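Local coordinates for designed protein (Trypanosoma brucei, PDB 6IEV) that is a designed protein of the thioredoxin family whose biochemical function is not established and whose variants were used to probe stability at high temperatures, at residues A[23-28]-A[73-78]; A[43-48]-A[94-99]. All blocks are in the same frame, centred on the assembly; numbering follows the deposited sequence.

Interaction 1 (A[23-28]-A[73-78]); sequences HVIMSL and YSVDTS
Two backbone hydrogen bonds join His23-Ile25 to Tyr73-Val75 as parallel strands. Ser74 sits between the two partners: its N gives a bond to His23 O (3.1 Å), and its O takes the straighter one from Ile25 N (2.9 Å, 171° at the hydrogen). Past this point the strands part, and a water continues the link, donating to Ile25 O (2.7 Å) and accepting from Asp76 N (2.8 Å).

Apolar contacts lie on the face that carries His23 and Tyr73. Ile25 sets its CG1-CD1 arm obliquely to the tyrosine ring, CD1 meeting Tyr73 CD1 at 3.9 Å, while its CB rests on Val75 CG2 at 3.8 Å. With CG1 beside the backbone N (chi1 -76°), that arm runs back toward Tyr73. His23 brings CB and CD2 to the same Tyr73 CD1, the imidazole presenting its edge, and its NE2 is hydrogen-bonded to Glu30 of helix 28-35. Both Ile25 and Val75 also touch Leu31 of that helix.

The short strand 23-24 is thus joined to the edge of the thioredoxin-like sheet by main-chain hydrogen bonds, and Ile25, buried just after it, packs on Tyr73 and Val75 where the chain leaves for helix 28-35.

Interaction 2 (A[43-48]-A[94-99]); sequences IVFTLP and TFVIEK
Ile43 pairs with Val96 through two backbone hydrogen bonds, Ile43 N to Val96 O (2.9 Å) and Val96 N to Ile43 O (2.8 Å). Ile43 O also takes a CA-H...O contact from Phe95 CA, 3.2 Å away. The Ile43 side chain comes loosely up to Glu98, CD1 facing CG; the carboxylate of that glutamate is hydrogen-bonded to Tyr87.

Val44 faces Phe95 in a non-hydrogen-bonded pair, and here the side chains do the work. The two point the same way, and Val44 CG2, turned anti to its own backbone N, lies over one face of the phenyl ring, 3.4 Å from Phe95 CE1. This close CH-pi packing is covered by Ile56 and Leu60 of helix 53-66, while Ile112 and Leu115 of helix 112-123 also touch Phe95. Strand 40-46 is central in the mixed sheet of the thioredoxin-like fold, and 94-99 is its antiparallel neighbour, with a helix layer on this side.

At Phe45 the chain returns to a hydrogen-bonded pair, with Phe45 N giving an almost linear bond to Thr94 O (2.8 Å, 177°) and Phe45 O receiving Thr94 N at 3.1 Å. On the face opposite Val44, the Phe45 ring turns its edge to Thr94 O, and its CE1 meets Val96 CG2 at 3.7 Å.

In the fold
Both contacts belong to one mixed sheet and meet at the boundary between strands 70-76 and 40-46, where Tyr73 and Val75 exchange backbone hydrogen bonds with Val44. Interaction 2 is the core contact: all its touching residues are buried, it joins two interior strands in antiparallel register, and side chains on both faces meet. Interaction 1 lies further out, only partly buried, where a short parallel strand borders the sheet and the backbone pairing soon ends. Helix 28-35 packs on interaction 1, whereas helices 53-66 and 112-123 cover the Val44-Phe95 face of interaction 2. Val75 also touches Ile43 and Phe45, continuing the apolar surface from one contact into the other.

Interaction 1 (A[23-28]-A[73-78])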
# COMPACT_ATOMS: atom_id res chain seq x y z
N HIS A 23 4.56 -17.68 -2.07
CA HIS A 23 5.20 -18.94 -1.71
C HIS A 23 4.86 -20.00 -2.77
O HIS A 23 3.68 -20.20 -3.10
CB HIS A 23 4.77 -19.38 -0.31
CG HIS A 23 5.22 -20.76 0.04
ND1 HIS A 23 6.55 -21.13 0.04
CD2 HIS A 23 4.52 -21.87 0.36
CE1 HIS A 23 6.65 -22.41 0.35
NE2 HIS A 23 5.43 -22.89 0.55
N VAL A 24 5.87 -20.65 -3.34
CA VAL A 24 5.60 -21.66 -4.37
C VAL A 24 5.14 -22.98 -3.72
O VAL A 24 5.85 -23.56 -2.89
CB VAL A 24 6.83 -21.87 -5.25
CG1 VAL A 24 6.66 -23.14 -6.10
CG2 VAL A 24 7.01 -20.66 -6.16
N ILE A 25 3.97 -23.45 -4.13
CA ILE A 25 3.32 -24.62 -3.53
C ILE A 25 3.74 -25.89 -4.26
O ILE A 25 3.77 -25.94 -5.49
CB ILE A 25 1.79 -24.47 -3.56
CG1 ILE A 25 1.35 -23.49 -2.48
CG2 ILE A 25 1.10 -25.83 -3.42
CD1 ILE A 25 1.65 -23.96 -1.06
N MET A 26 4.08 -26.93 -3.49
CA MET A 26 4.50 -28.18 -4.10
C MET A 26 3.41 -29.24 -4.25
O MET A 26 3.56 -30.12 -5.09
CB MET A 26 5.66 -28.77 -3.32
CG MET A 26 6.99 -28.28 -3.81
SD MET A 26 8.23 -28.93 -2.72
CE MET A 26 7.43 -28.68 -1.14
N SER A 27 2.33 -29.20 -3.46
CA SER A 27 1.38 -30.31 -3.45
C SER A 27 0.03 -29.82 -2.96
O SER A 27 -0.07 -28.79 -2.27
CB SER A 27 1.84 -31.45 -2.52
OG SER A 27 1.85 -31.00 -1.16
N LEU A 28 -1.00 -30.61 -3.27
CA LEU A 28 -2.34 -30.32 -2.78
C LEU A 28 -2.38 -30.35 -1.26
O LEU A 28 -2.95 -29.45 -0.63
CB LEU A 28 -3.33 -31.30 -3.39
CG LEU A 28 -4.80 -31.05 -3.06
CD1 LEU A 28 -5.20 -29.64 -3.44
CD2 LEU A 28 -5.67 -32.05 -3.76
N TYR A 73 0.12 -17.29 -2.77
CA TYR A 73 0.65 -18.59 -3.16
C TYR A 73 0.62 -18.72 -4.67
O TYR A 73 -0.21 -18.10 -5.35
CB TYR A 73 -0.14 -19.74 -2.51
CG TYR A 73 -0.16 -19.68 -0.99
CD1 TYR A 73 0.90 -20.19 -0.23
CD2 TYR A 73 -1.23 -19.09 -0.31
CE1 TYR A 73 0.89 -20.14 1.15
CE2 TYR A 73 -1.25 -19.03 1.08
CZ TYR A 73 -0.19 -19.55 1.80
OH TYR A 73 -0.20 -19.51 3.18
N SER A 74 1.53 -19.54 -5.18
CA SER A 74 1.69 -19.83 -6.59
C SER A 74 1.62 -21.34 -6.82
O SER A 74 2.35 -22.10 -6.18
CB SER A 74 3.05 -19.30 -7.08
OG SER A 74 3.09 -19.29 -8.50
N VAL A 75 0.81 -21.77 -7.78
CA VAL A 75 0.68 -23.19 -8.07
C VAL A 75 0.92 -23.41 -9.55
O VAL A 75 0.15 -22.94 -10.39
CB VAL A 75 -0.69 -23.74 -7.65
CG1 VAL A 75 -0.83 -25.20 -8.15
CG2 VAL A 75 -0.84 -23.62 -6.13
N ASP A 76 1.99 -24.12 -9.89
CA ASP A 76 2.23 -24.45 -11.29
C ASP A 76 1.37 -25.65 -11.67
O ASP A 76 1.66 -26.78 -11.27
CB ASP A 76 3.72 -24.73 -11.50
CG ASP A 76 4.04 -25.33 -12.89
OD1 ASP A 76 3.14 -25.45 -13.76
OD2 ASP A 76 5.20 -25.72 -13.09
N THR A 77 0.32 -25.42 -12.47
CA THR A 77 -0.60 -26.51 -12.79
C THR A 77 0.04 -27.61 -13.62
O THR A 77 -0.48 -28.73 -13.62
CB THR A 77 -1.85 -26.02 -13.54
OG1 THR A 77 -1.48 -25.52 -14.83
CG2 THR A 77 -2.56 -24.96 -12.76
N SER A 78 1.13 -27.33 -14.34
CA SER A 78 1.71 -28.37 -15.19
C SER A 78 2.40 -29.45 -14.37
O SER A 78 2.61 -30.54 -14.89
CB SER A 78 2.70 -27.78 -16.20
OG SER A 78 3.96 -27.58 -15.60
O HOH W 1 3.93 -24.70 -7.91

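Interaction 2 (A[43-48]-A[94-99])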
# COMPACT_ATOMS: atom_id res chain seq x y z
N ILE A 43 -4.20 -17.34 -4.21
CA ILE A 43 -3.47 -18.37 -4.93
C ILE A 43 -3.56 -18.08 -6.41
O ILE A 43 -4.66 -17.91 -6.95
CB ILE A 43 -4.02 -19.78 -4.64
CG1 ILE A 43 -4.25 -19.96 -3.14
CG2 ILE A 43 -3.08 -20.86 -5.20
CD1 ILE A 43 -5.49 -20.79 -2.86
N VAL A 44 -2.42 -18.02 -7.07
CA VAL A 44 -2.38 -17.90 -8.52
C VAL A 44 -2.05 -19.27 -9.09
O VAL A 44 -1.08 -19.93 -8.66
CB VAL A 44 -1.37 -16.83 -8.97
CG1 VAL A 44 0.06 -17.23 -8.67
CG2 VAL A 44 -1.52 -16.57 -10.45
N PHE A 45 -2.88 -19.74 -10.01
CA PHE A 45 -2.66 -20.98 -10.75
C PHE A 45 -2.13 -20.61 -12.13
O PHE A 45 -2.87 -20.02 -12.92
CB PHE A 45 -3.96 -21.78 -10.89
CG PHE A 45 -4.49 -22.32 -9.59
CD1 PHE A 45 -5.22 -21.51 -8.72
CD2 PHE A 45 -4.26 -23.65 -9.24
CE1 PHE A 45 -5.70 -22.01 -7.52
CE2 PHE A 45 -4.73 -24.16 -8.05
CZ PHE A 45 -5.45 -23.35 -7.18
N THR A 46 -0.90 -21.02 -12.44
CA THR A 46 -0.23 -20.60 -13.66
C THR A 46 0.38 -21.79 -14.38
O THR A 46 0.35 -22.92 -13.90
CB THR A 46 0.89 -19.59 -13.40
OG1 THR A 46 1.90 -20.19 -12.59
CG2 THR A 46 0.35 -18.37 -12.73
N LEU A 47 0.92 -21.49 -15.56
CA LEU A 47 1.78 -22.32 -16.39
C LEU A 47 3.21 -21.81 -16.33
O LEU A 47 3.44 -20.66 -15.96
CB LEU A 47 1.26 -22.36 -17.83
CG LEU A 47 0.15 -23.42 -17.85
CD1 LEU A 47 -0.42 -23.63 -19.25
CD2 LEU A 47 0.66 -24.74 -17.26
N PRO A 48 4.22 -22.65 -16.68
CA PRO A 48 5.60 -22.32 -16.29
C PRO A 48 6.07 -20.95 -16.76
O PRO A 48 6.33 -20.08 -15.92
CB PRO A 48 6.42 -23.43 -16.95
CG PRO A 48 5.52 -24.01 -18.01
CD PRO A 48 4.16 -23.92 -17.41
N THR A 94 -5.32 -18.13 -13.24
CA THR A 94 -6.50 -17.86 -12.44
C THR A 94 -6.06 -17.57 -11.01
O THR A 94 -5.14 -18.22 -10.49
CB THR A 94 -7.50 -19.03 -12.45
OG1 THR A 94 -7.97 -19.22 -13.78
CG2 THR A 94 -8.69 -18.74 -11.55
N PHE A 95 -6.72 -16.61 -10.39
CA PHE A 95 -6.54 -16.28 -8.99
C PHE A 95 -7.72 -16.79 -8.18
O PHE A 95 -8.87 -16.60 -8.57
CB PHE A 95 -6.41 -14.77 -8.81
CG PHE A 95 -5.20 -14.20 -9.49
CD1 PHE A 95 -3.99 -14.14 -8.82
CD2 PHE A 95 -5.28 -13.72 -10.79
CE1 PHE A 95 -2.87 -13.61 -9.43
CE2 PHE A 95 -4.16 -13.18 -11.41
CZ PHE A 95 -2.96 -13.13 -10.73
N VAL A 96 -7.44 -17.40 -7.04
CA VAL A 96 -8.46 -17.84 -6.10
C VAL A 96 -8.19 -17.16 -4.76
O VAL A 96 -7.04 -17.09 -4.31
CB VAL A 96 -8.47 -19.37 -5.93
CG1 VAL A 96 -9.44 -19.78 -4.83
CG2 VAL A 96 -8.83 -20.06 -7.27
N ILE A 97 -9.24 -16.64 -4.13
CA ILE A 97 -9.14 -16.05 -2.81
C ILE A 97 -9.87 -16.94 -1.82
O ILE A 97 -11.05 -17.23 -2.01
CB ILE A 97 -9.69 -14.62 -2.78
CG1 ILE A 97 -9.00 -13.79 -3.86
CG2 ILE A 97 -9.48 -13.99 -1.41
CD1 ILE A 97 -9.55 -12.39 -3.99
N GLU A 98 -9.17 -17.35 -0.76
CA GLU A 98 -9.72 -18.28 0.21
C GLU A 98 -9.55 -17.75 1.62
O GLU A 98 -8.62 -16.99 1.91
CB GLU A 98 -9.05 -19.65 0.09
CG GLU A 98 -9.42 -20.40 -1.18
CD GLU A 98 -9.78 -21.85 -0.93
OE1 GLU A 98 -10.79 -22.32 -1.49
OE2 GLU A 98 -9.06 -22.52 -0.16
N LYS A 99 -10.43 -18.20 2.51
CA LYS A 99 -10.29 -17.95 3.93
C LYS A 99 -10.92 -19.12 4.67
O LYS A 99 -12.03 -19.53 4.33
CB LYS A 99 -10.96 -16.63 4.33
CG LYS A 99 -10.98 -16.34 5.81
CD LYS A 99 -11.30 -14.87 6.07
CE LYS A 99 -12.12 -14.70 7.36
NZ LYS A 99 -11.35 -15.06 8.58